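Local coordinates for protein homoserine O-acetyltransferase (Bacillus anthracis str. 'Ames Ancestor', PDB 3I1I) that probably catalyses the transfer of an acetyl group from acetyl-CoA to the hydroxyl of L-homoserine, at residues N43-I47 with Q85-T91; G30-Y34 with S55-Y61; L46-Y50 with G69-G73; A80-Y86 with V365-N370. All coordinates share one frame; numbering follows the deposited sequence. Where two conformers were deposited one is given.

Contact 1: residues N43-I47 with Q85-T91; sequences NVILI and QYFVICT
Ile45 lays its terminal methyl over one face of the Tyr86 ring, CD1 sitting 3.7 Å from the ring centroid in a CH-pi contact. The branch gets there because CG1 stands anti to the carbonyl carbon (chi1 -60°) and the chain then runs on extended. At the rim of the same ring, near its plane, lies the carbonyl oxygen of Asn43, which also accepts a bond from Phe87 N (2.7 Å). The Asn43 side chain closes this end of the ladder: ND2 donates to Gln85 O at 3.0 Å, the acceptor lying in the amide plane; ND2 also donates to Thr36 O, and OD1 accepts from Asn38 N. Further along, Ile45 uses both its N and its O toward this strand, N to Phe87 O and O to Ile89 N, and Ile47 N meets Ile89 O almost straight (2.8 Å, 178°). Side chains alternate between two layers. Val44 CG1 packs on Ile89 CD1 at 3.6 Å on the layer shared with Phe87 and covered by helix 129-142, whereas Ile47 CG1 meets Val88 CG1 on the other. Regular parallel pairing of strands 44-48 and 87-91, buried beneath helices, is the central-sheet architecture of the alpha/beta hydrolase fold.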
# COMPACT_ATOMS: atom_id res chain seq x y z
N ASN A 43 36.90 -7.56 -23.66
CA ASN A 43 35.55 -7.65 -24.22
C ASN A 43 34.46 -8.05 -23.19
O ASN A 43 33.49 -8.71 -23.52
CB ASN A 43 35.56 -8.62 -25.41
CG ASN A 43 35.86 -10.04 -25.00
OD1 ASN A 43 36.50 -10.27 -23.96
ND2 ASN A 43 35.35 -11.00 -25.77
N VAL A 44 34.64 -7.63 -21.95
CA VAL A 44 33.72 -8.01 -20.88
C VAL A 44 32.60 -6.98 -20.65
O VAL A 44 32.86 -5.78 -20.47
CB VAL A 44 34.46 -8.23 -19.53
CG1 VAL A 44 33.47 -8.74 -18.45
CG2 VAL A 44 35.65 -9.20 -19.73
N ILE A 45 31.36 -7.47 -20.63
CA ILE A 45 30.19 -6.67 -20.29
C ILE A 45 29.53 -7.29 -19.07
O ILE A 45 29.19 -8.47 -19.09
CB ILE A 45 29.18 -6.65 -21.45
CG1 ILE A 45 29.83 -6.04 -22.70
CG2 ILE A 45 27.95 -5.88 -21.05
CD1 ILE A 45 28.92 -5.87 -23.97
N LEU A 46 29.37 -6.52 -18.02
CA LEU A 46 28.69 -6.99 -16.82
C LEU A 46 27.26 -6.48 -16.86
O LEU A 46 27.05 -5.31 -17.08
CB LEU A 46 29.40 -6.46 -15.56
CG LEU A 46 28.75 -6.79 -14.22
CD1 LEU A 46 28.62 -8.31 -13.99
CD2 LEU A 46 29.49 -6.09 -13.08
N ILE A 47 26.29 -7.40 -16.72
CA ILE A 47 24.85 -7.12 -16.68
C ILE A 47 24.40 -7.30 -15.23
O ILE A 47 24.74 -8.27 -14.57
CB ILE A 47 24.04 -8.18 -17.49
CG1 ILE A 47 24.50 -8.26 -18.95
CG2 ILE A 47 22.53 -7.87 -17.48
CD1 ILE A 47 24.35 -7.02 -19.74
N GLN A 85 31.02 -11.66 -29.84
CA GLN A 85 32.04 -10.62 -29.69
C GLN A 85 32.38 -10.30 -28.26
O GLN A 85 33.52 -9.99 -27.95
CB GLN A 85 31.49 -9.39 -30.33
CG GLN A 85 32.53 -8.42 -30.71
CD GLN A 85 31.93 -7.27 -31.46
OE1 GLN A 85 30.99 -7.45 -32.27
NE2 GLN A 85 32.47 -6.07 -31.22
N TYR A 86 31.40 -10.39 -27.36
CA TYR A 86 31.60 -10.00 -25.97
C TYR A 86 31.49 -11.20 -25.02
O TYR A 86 30.78 -12.18 -25.27
CB TYR A 86 30.58 -8.92 -25.58
CG TYR A 86 30.78 -7.63 -26.32
CD1 TYR A 86 31.91 -6.90 -26.12
CD2 TYR A 86 29.84 -7.15 -27.23
CE1 TYR A 86 32.15 -5.74 -26.79
CE2 TYR A 86 30.06 -5.96 -27.92
CZ TYR A 86 31.22 -5.25 -27.68
OH TYR A 86 31.53 -4.07 -28.32
N PHE A 87 32.21 -11.09 -23.91
CA PHE A 87 32.08 -12.04 -22.83
C PHE A 87 31.15 -11.37 -21.83
O PHE A 87 31.50 -10.34 -21.24
CB PHE A 87 33.46 -12.29 -22.22
CG PHE A 87 33.44 -13.25 -21.08
CD1 PHE A 87 33.05 -14.56 -21.28
CD2 PHE A 87 33.81 -12.85 -19.83
CE1 PHE A 87 33.03 -15.46 -20.26
CE2 PHE A 87 33.80 -13.75 -18.77
CZ PHE A 87 33.41 -15.06 -18.99
N VAL A 88 29.96 -11.93 -21.62
CA VAL A 88 28.94 -11.28 -20.81
C VAL A 88 28.77 -12.00 -19.48
O VAL A 88 28.68 -13.22 -19.46
CB VAL A 88 27.59 -11.27 -21.56
CG1 VAL A 88 26.46 -10.66 -20.69
CG2 VAL A 88 27.73 -10.55 -22.90
N ILE A 89 28.75 -11.24 -18.37
CA ILE A 89 28.59 -11.81 -17.03
C ILE A 89 27.35 -11.22 -16.35
O ILE A 89 27.02 -10.06 -16.52
CB ILE A 89 29.78 -11.47 -16.09
CG1 ILE A 89 31.12 -11.78 -16.78
CG2 ILE A 89 29.64 -12.20 -14.71
CD1 ILE A 89 32.37 -11.23 -16.02
N CYS A 90 26.68 -12.04 -15.55
CA CYS A 90 25.58 -11.57 -14.74
C CYS A 90 25.57 -12.35 -13.46
O CYS A 90 25.79 -13.55 -13.48
CB CYS A 90 24.28 -11.80 -15.50
SG CYS A 90 22.85 -11.04 -14.69
N THR A 91 25.26 -11.69 -12.36
CA THR A 91 25.37 -12.26 -11.02
C THR A 91 24.04 -12.15 -10.25
O THR A 91 23.23 -11.27 -10.54
CB THR A 91 26.47 -11.51 -10.22
OG1 THR A 91 26.07 -10.15 -10.01
CG2 THR A 91 27.83 -11.51 -10.96

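Contact 2: residues G30-Y34 with S55-Y61; sequences GYETY and SHAAGKY
An extended strand, 30-34, faces an irregular loop, 55-61, which approaches closest at Tyr31 and Ser55 (CA to CA 5.6 Å) and makes an inverse gamma turn centred on His56. The contact gathers round the carboxylate of Glu32, which receives four hydrogen bonds, two on each oxygen. Glu32 CG lies between the backbone N and the carbonyl carbon (chi1 73°), and the chain runs extended beyond it toward the loop. OE1 accepts from Tyr61 OH at 2.5 Å through its syn lone pair and from Ser55 OG at 2.9 Å, the latter coming from above the carboxylate plane. OE2 mirrors this pattern: His56 ND1 donates at 2.8 Å to the syn lone pair, nearly straight (167°) and in the imidazole plane, while Tyr34 OH, from the same strand, arrives from above the plane. With both oxygens doubly gripped, rotation of the carboxylate is fixed, and so many donors would probably stabilise its negative charge. Tyr34 OH in turn accepts from Ala58 N (2.8 Å), and Ala58 CB lies over one face of the Tyr34 ring, 4.1 Å from the centroid, a CH-pi contact. The rings of His56 and Tyr61 lie against each other, and Lys9 gives Ser55 OG a further polar partner. Glu32 thus ties the loop following strand 44-48 to a strand two places away in the sheet, a buried carboxylate network within an alpha/beta hydrolase fold.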
# COMPACT_ATOMS: atom_id res chain seq x y z
N GLY A 30 25.77 -16.33 -6.85
CA GLY A 30 25.72 -17.10 -8.08
C GLY A 30 26.06 -16.23 -9.26
O GLY A 30 25.91 -15.04 -9.19
N TYR A 31 26.52 -16.81 -10.35
CA TYR A 31 26.68 -16.03 -11.57
C TYR A 31 26.69 -16.95 -12.77
O TYR A 31 26.71 -18.17 -12.62
CB TYR A 31 27.95 -15.18 -11.57
CG TYR A 31 29.25 -15.95 -11.63
CD1 TYR A 31 29.93 -16.09 -12.82
CD2 TYR A 31 29.84 -16.47 -10.48
CE1 TYR A 31 31.13 -16.79 -12.88
CE2 TYR A 31 31.08 -17.16 -10.53
CZ TYR A 31 31.71 -17.31 -11.73
OH TYR A 31 32.92 -17.98 -11.83
N GLU A 32 26.68 -16.35 -13.95
CA GLU A 32 26.72 -17.13 -15.15
C GLU A 32 27.28 -16.24 -16.24
O GLU A 32 27.22 -15.03 -16.09
CB GLU A 32 25.33 -17.69 -15.48
CG GLU A 32 24.32 -16.67 -15.99
CD GLU A 32 22.91 -17.21 -15.96
OE1 GLU A 32 22.47 -17.54 -14.84
OE2 GLU A 32 22.25 -17.28 -17.04
N THR A 33 27.84 -16.83 -17.29
CA THR A 33 28.54 -16.08 -18.35
C THR A 33 28.12 -16.61 -19.71
O THR A 33 27.67 -17.74 -19.85
CB THR A 33 30.10 -16.19 -18.22
OG1 THR A 33 30.56 -17.48 -18.68
CG2 THR A 33 30.59 -15.95 -16.77
N TYR A 34 28.27 -15.78 -20.73
CA TYR A 34 27.94 -16.13 -22.08
C TYR A 34 29.06 -15.59 -22.99
O TYR A 34 29.68 -14.58 -22.68
CB TYR A 34 26.60 -15.53 -22.52
CG TYR A 34 25.55 -15.39 -21.44
CD1 TYR A 34 24.81 -16.49 -21.01
CD2 TYR A 34 25.26 -14.15 -20.87
CE1 TYR A 34 23.83 -16.36 -20.00
CE2 TYR A 34 24.28 -14.03 -19.88
CZ TYR A 34 23.57 -15.12 -19.45
OH TYR A 34 22.59 -14.99 -18.48
N SER A 55 20.53 -13.91 -11.80
CA SER A 55 21.65 -13.87 -12.74
C SER A 55 21.28 -14.30 -14.18
O SER A 55 22.05 -14.06 -15.12
CB SER A 55 22.78 -14.78 -12.22
OG SER A 55 22.40 -16.16 -12.33
N HIS A 56 20.12 -14.92 -14.35
CA HIS A 56 19.71 -15.50 -15.63
C HIS A 56 19.25 -14.46 -16.63
O HIS A 56 18.07 -14.35 -16.95
CB HIS A 56 18.61 -16.54 -15.42
CG HIS A 56 18.48 -17.51 -16.55
ND1 HIS A 56 19.58 -18.02 -17.21
CD2 HIS A 56 17.39 -18.09 -17.11
CE1 HIS A 56 19.16 -18.84 -18.16
NE2 HIS A 56 17.84 -18.90 -18.11
N ALA A 57 20.20 -13.67 -17.10
CA ALA A 57 19.92 -12.61 -18.05
C ALA A 57 19.64 -13.14 -19.46
O ALA A 57 19.02 -12.46 -20.26
CB ALA A 57 21.11 -11.63 -18.11
N ALA A 58 20.15 -14.32 -19.79
CA ALA A 58 19.98 -14.87 -21.16
C ALA A 58 20.09 -16.39 -21.21
O ALA A 58 20.56 -17.06 -20.27
CB ALA A 58 20.98 -14.23 -22.13
N GLY A 59 19.58 -16.93 -22.31
CA GLY A 59 19.73 -18.34 -22.60
C GLY A 59 18.89 -19.20 -21.68
O GLY A 59 17.89 -18.72 -21.12
N LYS A 60 19.30 -20.47 -21.59
CA LYS A 60 18.57 -21.49 -20.83
C LYS A 60 19.51 -22.41 -20.13
O LYS A 60 20.63 -22.65 -20.60
CB LYS A 60 17.72 -22.35 -21.76
CG LYS A 60 16.96 -21.62 -22.85
CD LYS A 60 15.91 -22.56 -23.44
CE LYS A 60 15.02 -21.88 -24.47
NZ LYS A 60 13.77 -22.65 -24.77
N TYR A 61 19.03 -22.96 -19.02
CA TYR A 61 19.79 -23.90 -18.21
C TYR A 61 19.61 -25.36 -18.69
O TYR A 61 20.45 -26.20 -18.42
CB TYR A 61 19.36 -23.81 -16.75
CG TYR A 61 19.67 -22.52 -16.05
CD1 TYR A 61 20.98 -22.02 -15.98
CD2 TYR A 61 18.67 -21.80 -15.40
CE1 TYR A 61 21.27 -20.83 -15.32
CE2 TYR A 61 18.95 -20.63 -14.74
CZ TYR A 61 20.26 -20.14 -14.70
OH TYR A 61 20.53 -18.98 -14.04

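Contact 3: residues L46-Y50 with G69-G73; sequences LICHY and GWWDG
Trp70, Tyr50 and Ile47 carry most of this contact, in which the loop 69-73 of an alpha/beta hydrolase fold lies against the end of strand 44-48 and the residues that follow it. Trp70 loses the most surface. Its indole takes the Tyr50 ring edge-on: the two six-membered rings are 5.3 Å apart at their centroids with planes at 79°, a T-shaped pair in which Tyr50 points its edge at the indole face. Tyr50 CE2 does the touching, 3.7 Å from Trp70 CE3. Tyr50 CG, placed between the backbone N and the carbonyl carbon (chi1 58°), turns one edge of the tyrosine ring toward the indole face. The far corner of the indole, CH2, meets the CG2 branch of Ile47 at 3.6 Å, and that methyl also reaches Trp71 CE3 at 4.0 Å, lodging against both tryptophans. Each indole nitrogen bonds outside the contact, Trp70 NE1 to Thr54 O and Trp71 NE1 to Gly354 O, which helps fix the rings' rotation. Pro154, within the probable nucleophile elbow just before Ser155, touches Tyr50 and both tryptophans. His49 adds its CB to the indole, 3.5 Å from Trp70 CZ2, while its ring turns back so that ND1 donates to Tyr50 O at 2.7 Å.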
# COMPACT_ATOMS: atom_id res chain seq x y z
N LEU A 46 29.37 -6.52 -18.02
CA LEU A 46 28.69 -6.99 -16.82
C LEU A 46 27.26 -6.48 -16.86
O LEU A 46 27.05 -5.31 -17.08
CB LEU A 46 29.40 -6.46 -15.56
CG LEU A 46 28.75 -6.79 -14.22
CD1 LEU A 46 28.62 -8.31 -13.99
CD2 LEU A 46 29.49 -6.09 -13.08
N ILE A 47 26.29 -7.40 -16.72
CA ILE A 47 24.85 -7.12 -16.68
C ILE A 47 24.40 -7.30 -15.23
O ILE A 47 24.74 -8.27 -14.57
CB ILE A 47 24.04 -8.18 -17.49
CG1 ILE A 47 24.50 -8.26 -18.95
CG2 ILE A 47 22.53 -7.87 -17.48
CD1 ILE A 47 24.35 -7.02 -19.74
N CYS A 48 23.60 -6.36 -14.74
CA CYS A 48 23.10 -6.42 -13.38
C CYS A 48 21.59 -6.59 -13.42
O CYS A 48 20.91 -5.93 -14.22
CB CYS A 48 23.42 -5.12 -12.69
SG CYS A 48 25.17 -4.72 -12.75
N HIS A 49 21.06 -7.43 -12.54
CA HIS A 49 19.65 -7.77 -12.57
C HIS A 49 18.72 -6.88 -11.73
O HIS A 49 19.17 -6.19 -10.82
CB HIS A 49 19.45 -9.28 -12.32
CG HIS A 49 19.42 -9.68 -10.88
ND1 HIS A 49 18.38 -9.36 -10.03
CD2 HIS A 49 20.22 -10.52 -10.18
CE1 HIS A 49 18.58 -9.92 -8.85
NE2 HIS A 49 19.69 -10.65 -8.92
N TYR A 50 17.44 -6.87 -12.08
CA TYR A 50 16.47 -6.01 -11.42
C TYR A 50 15.81 -6.72 -10.22
O TYR A 50 16.06 -7.90 -9.99
CB TYR A 50 15.40 -5.46 -12.42
CG TYR A 50 14.60 -6.51 -13.14
CD1 TYR A 50 13.40 -6.98 -12.60
CD2 TYR A 50 15.04 -7.05 -14.35
CE1 TYR A 50 12.64 -7.98 -13.26
CE2 TYR A 50 14.31 -8.03 -15.02
CZ TYR A 50 13.10 -8.47 -14.46
OH TYR A 50 12.36 -9.42 -15.10
N GLY A 69 16.20 -16.36 -20.33
CA GLY A 69 16.53 -15.34 -19.36
C GLY A 69 15.95 -13.99 -19.68
O GLY A 69 15.58 -13.70 -20.80
N TRP A 70 15.94 -13.13 -18.68
CA TRP A 70 15.07 -11.95 -18.70
C TRP A 70 15.44 -10.84 -19.73
O TRP A 70 14.62 -9.96 -20.01
CB TRP A 70 14.93 -11.42 -17.28
CG TRP A 70 16.20 -11.14 -16.61
CD1 TRP A 70 16.84 -11.94 -15.72
CD2 TRP A 70 17.02 -9.98 -16.78
NE1 TRP A 70 18.01 -11.35 -15.31
CE2 TRP A 70 18.14 -10.14 -15.94
CE3 TRP A 70 16.90 -8.81 -17.53
CZ2 TRP A 70 19.17 -9.16 -15.83
CZ3 TRP A 70 17.92 -7.81 -17.42
CH2 TRP A 70 19.04 -8.02 -16.59
N TRP A 71 16.64 -10.87 -20.27
CA TRP A 71 17.06 -9.94 -21.33
C TRP A 71 17.55 -10.70 -22.56
O TRP A 71 18.42 -10.22 -23.32
CB TRP A 71 18.14 -8.96 -20.82
CG TRP A 71 17.74 -7.51 -20.72
CD1 TRP A 71 16.49 -6.99 -20.87
CD2 TRP A 71 18.59 -6.39 -20.41
NE1 TRP A 71 16.50 -5.62 -20.69
CE2 TRP A 71 17.77 -5.23 -20.39
CE3 TRP A 71 19.95 -6.26 -20.12
CZ2 TRP A 71 18.28 -3.96 -20.14
CZ3 TRP A 71 20.47 -4.99 -19.87
CH2 TRP A 71 19.63 -3.85 -19.88
N ASP A 72 16.96 -11.87 -22.79
CA ASP A 72 17.42 -12.77 -23.85
C ASP A 72 17.39 -12.12 -25.21
O ASP A 72 18.29 -12.35 -26.03
CB ASP A 72 16.62 -14.07 -23.90
CG ASP A 72 17.24 -15.09 -24.83
OD1 ASP A 72 18.27 -15.73 -24.46
OD2 ASP A 72 16.71 -15.24 -25.96
N GLY A 73 16.38 -11.29 -25.46
CA GLY A 73 16.29 -10.60 -26.73
C GLY A 73 17.44 -9.66 -27.06
O GLY A 73 17.66 -9.36 -28.23

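Contact 4: residues A80-Y86 with V365-N370; sequences AIDTNQY and VYEFLN
Leu369 and Val365, one turn apart on helix 362-370, form two bumps between which Ile81 fits. The Ile81 CG1 methylene sits 3.9 Å from Leu369 CD1 and 4.0 Å from Val365 CG1, so the isoleucine fills the notch between these two side chains. Leu369 is the more intrusive of the two. With CG anti to the carbonyl carbon (chi1 -69°) and the chain extended beyond it, Leu369 CD1 is carried into a hollow, 3.7 Å from Ala80 O. Ile81 and the Tyr86 ring, which the methyl meets obliquely, form the rest of that hollow. Ala80 itself is a shallow bump: its methyl rests against both Val365 CG1 and Tyr366 CB, each at 4.4 Å from Ala80 CB, and its small size lets the backbones draw close, with CA atoms of Ala80 and Tyr366 4.8 Å apart. The Tyr366 ring lies alongside, its edge turned to Ala80 O, while the Asn370 amide nitrogen sits over the centre of one face. Tyr86 closes the other end, its hydroxyl 3.3 Å from Leu369 O; that oxygen accepts a hydrogen bond from His149 NE2. Deeper in, Ile45 and Met152 of the central sheet continue the apolar packing. With no clear hydrogen bond crossing it, the contact rests mainly on the fit of aliphatic surfaces, the polar groups gathering toward its Gln85 and Asn370 margin.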
# COMPACT_ATOMS: atom_id res chain seq x y z
N ALA A 80 22.17 -7.32 -30.04
CA ALA A 80 22.70 -5.99 -29.74
C ALA A 80 23.91 -6.07 -28.81
O ALA A 80 24.81 -5.26 -28.92
CB ALA A 80 21.59 -5.10 -29.11
N ILE A 81 23.85 -6.98 -27.84
CA ILE A 81 24.97 -7.33 -26.98
C ILE A 81 25.38 -8.70 -27.52
O ILE A 81 24.86 -9.75 -27.13
CB ILE A 81 24.54 -7.40 -25.53
CG1 ILE A 81 23.94 -6.07 -25.10
CG2 ILE A 81 25.71 -7.79 -24.64
CD1 ILE A 81 23.31 -6.10 -23.76
N ASP A 82 26.28 -8.64 -28.48
CA ASP A 82 26.62 -9.78 -29.31
C ASP A 82 27.62 -10.73 -28.62
O ASP A 82 28.82 -10.42 -28.49
CB ASP A 82 27.19 -9.24 -30.61
CG ASP A 82 27.40 -10.29 -31.66
OD1 ASP A 82 27.09 -11.49 -31.43
OD2 ASP A 82 27.91 -9.91 -32.73
N THR A 83 27.14 -11.89 -28.21
CA THR A 83 28.00 -12.89 -27.57
C THR A 83 29.03 -13.59 -28.52
O THR A 83 29.90 -14.31 -28.03
CB THR A 83 27.16 -13.98 -26.90
OG1 THR A 83 26.27 -14.57 -27.87
CG2 THR A 83 26.36 -13.40 -25.77
N ASN A 84 28.97 -13.36 -29.84
CA ASN A 84 30.10 -13.73 -30.70
C ASN A 84 31.26 -12.76 -30.53
O ASN A 84 32.34 -12.99 -31.03
CB ASN A 84 29.75 -13.74 -32.19
CG ASN A 84 28.72 -14.73 -32.53
OD1 ASN A 84 28.71 -15.84 -31.99
ND2 ASN A 84 27.81 -14.35 -33.43
N GLN A 85 31.02 -11.66 -29.84
CA GLN A 85 32.04 -10.62 -29.69
C GLN A 85 32.38 -10.30 -28.26
O GLN A 85 33.52 -9.99 -27.95
CB GLN A 85 31.49 -9.39 -30.33
CG GLN A 85 32.53 -8.42 -30.71
CD GLN A 85 31.93 -7.27 -31.46
OE1 GLN A 85 30.99 -7.45 -32.27
NE2 GLN A 85 32.47 -6.07 -31.22
N TYR A 86 31.40 -10.39 -27.36
CA TYR A 86 31.60 -10.00 -25.97
C TYR A 86 31.49 -11.20 -25.02
O TYR A 86 30.78 -12.18 -25.27
CB TYR A 86 30.58 -8.92 -25.58
CG TYR A 86 30.78 -7.63 -26.32
CD1 TYR A 86 31.91 -6.90 -26.12
CD2 TYR A 86 29.84 -7.15 -27.23
CE1 TYR A 86 32.15 -5.74 -26.79
CE2 TYR A 86 30.06 -5.96 -27.92
CZ TYR A 86 31.22 -5.25 -27.68
OH TYR A 86 31.53 -4.07 -28.32
N VAL A 365 21.81 0.59 -28.15
CA VAL A 365 22.74 -0.09 -27.30
C VAL A 365 23.96 -0.53 -28.14
O VAL A 365 25.13 -0.27 -27.81
CB VAL A 365 22.07 -1.28 -26.59
CG1 VAL A 365 23.08 -2.31 -26.11
CG2 VAL A 365 21.17 -0.75 -25.41
N TYR A 366 23.65 -1.18 -29.25
CA TYR A 366 24.66 -1.66 -30.17
C TYR A 366 25.62 -0.55 -30.58
O TYR A 366 26.80 -0.71 -30.49
CB TYR A 366 23.96 -2.23 -31.41
CG TYR A 366 24.92 -2.65 -32.46
CD1 TYR A 366 25.63 -3.85 -32.34
CD2 TYR A 366 25.17 -1.83 -33.55
CE1 TYR A 366 26.57 -4.21 -33.31
CE2 TYR A 366 26.09 -2.20 -34.53
CZ TYR A 366 26.77 -3.39 -34.40
OH TYR A 366 27.67 -3.72 -35.37
N GLU A 367 25.09 0.58 -31.03
CA GLU A 367 25.90 1.74 -31.43
C GLU A 367 26.79 2.21 -30.27
O GLU A 367 27.95 2.54 -30.46
CB GLU A 367 24.97 2.87 -31.92
CG GLU A 367 25.55 4.29 -32.13
CD GLU A 367 24.44 5.33 -32.51
OE1 GLU A 367 24.41 6.45 -31.96
OE2 GLU A 367 23.57 5.00 -33.35
N PHE A 368 26.23 2.25 -29.07
CA PHE A 368 26.95 2.74 -27.92
C PHE A 368 28.08 1.81 -27.49
O PHE A 368 29.17 2.26 -27.14
CB PHE A 368 25.97 2.95 -26.77
CG PHE A 368 26.52 3.74 -25.66
CD1 PHE A 368 26.67 5.09 -25.77
CD2 PHE A 368 26.90 3.13 -24.48
CE1 PHE A 368 27.19 5.86 -24.72
CE2 PHE A 368 27.43 3.89 -23.44
CZ PHE A 368 27.56 5.25 -23.57
N LEU A 369 27.84 0.51 -27.57
CA LEU A 369 28.88 -0.48 -27.28
C LEU A 369 30.05 -0.38 -28.27
O LEU A 369 31.16 -0.79 -27.96
CB LEU A 369 28.29 -1.88 -27.28
CG LEU A 369 27.34 -2.17 -26.13
CD1 LEU A 369 26.73 -3.58 -26.29
CD2 LEU A 369 28.05 -1.99 -24.74
N ASN A 370 29.79 0.19 -29.44
CA ASN A 370 30.81 0.39 -30.45
C ASN A 370 31.42 1.78 -30.52
O ASN A 370 32.33 1.99 -31.26
CB ASN A 370 30.23 0.03 -31.81
CG ASN A 370 30.08 -1.44 -31.95
OD1 ASN A 370 31.08 -2.16 -31.93
ND2 ASN A 370 28.84 -1.93 -32.05

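Overall arrangement
Contacts 1, 2 and 3 converge on one central sheet. Contact 1 pairs two of its strands by backbone bonds; contact 2 joins the next strand, 24-34, to a loop through a network centred on a carboxylate; contact 3 is aromatic and lies deepest, its centre about 9 Å from the centre of the chain. Strand 44-48 serves contacts 1 and 3, sharing Ile47, while the loops of contacts 2 and 3 probably hydrogen-bond through Ala57 O and Trp71 N, and Gly59 N bonds to Asp72 OD1. All four are largely buried; contact 4, its centre about 21 Å from the chain's centre, alone has several exposed residues at its margin. It brings the C-terminal helix against contact 1, where Ile45 packs on both Ile81 and Leu369.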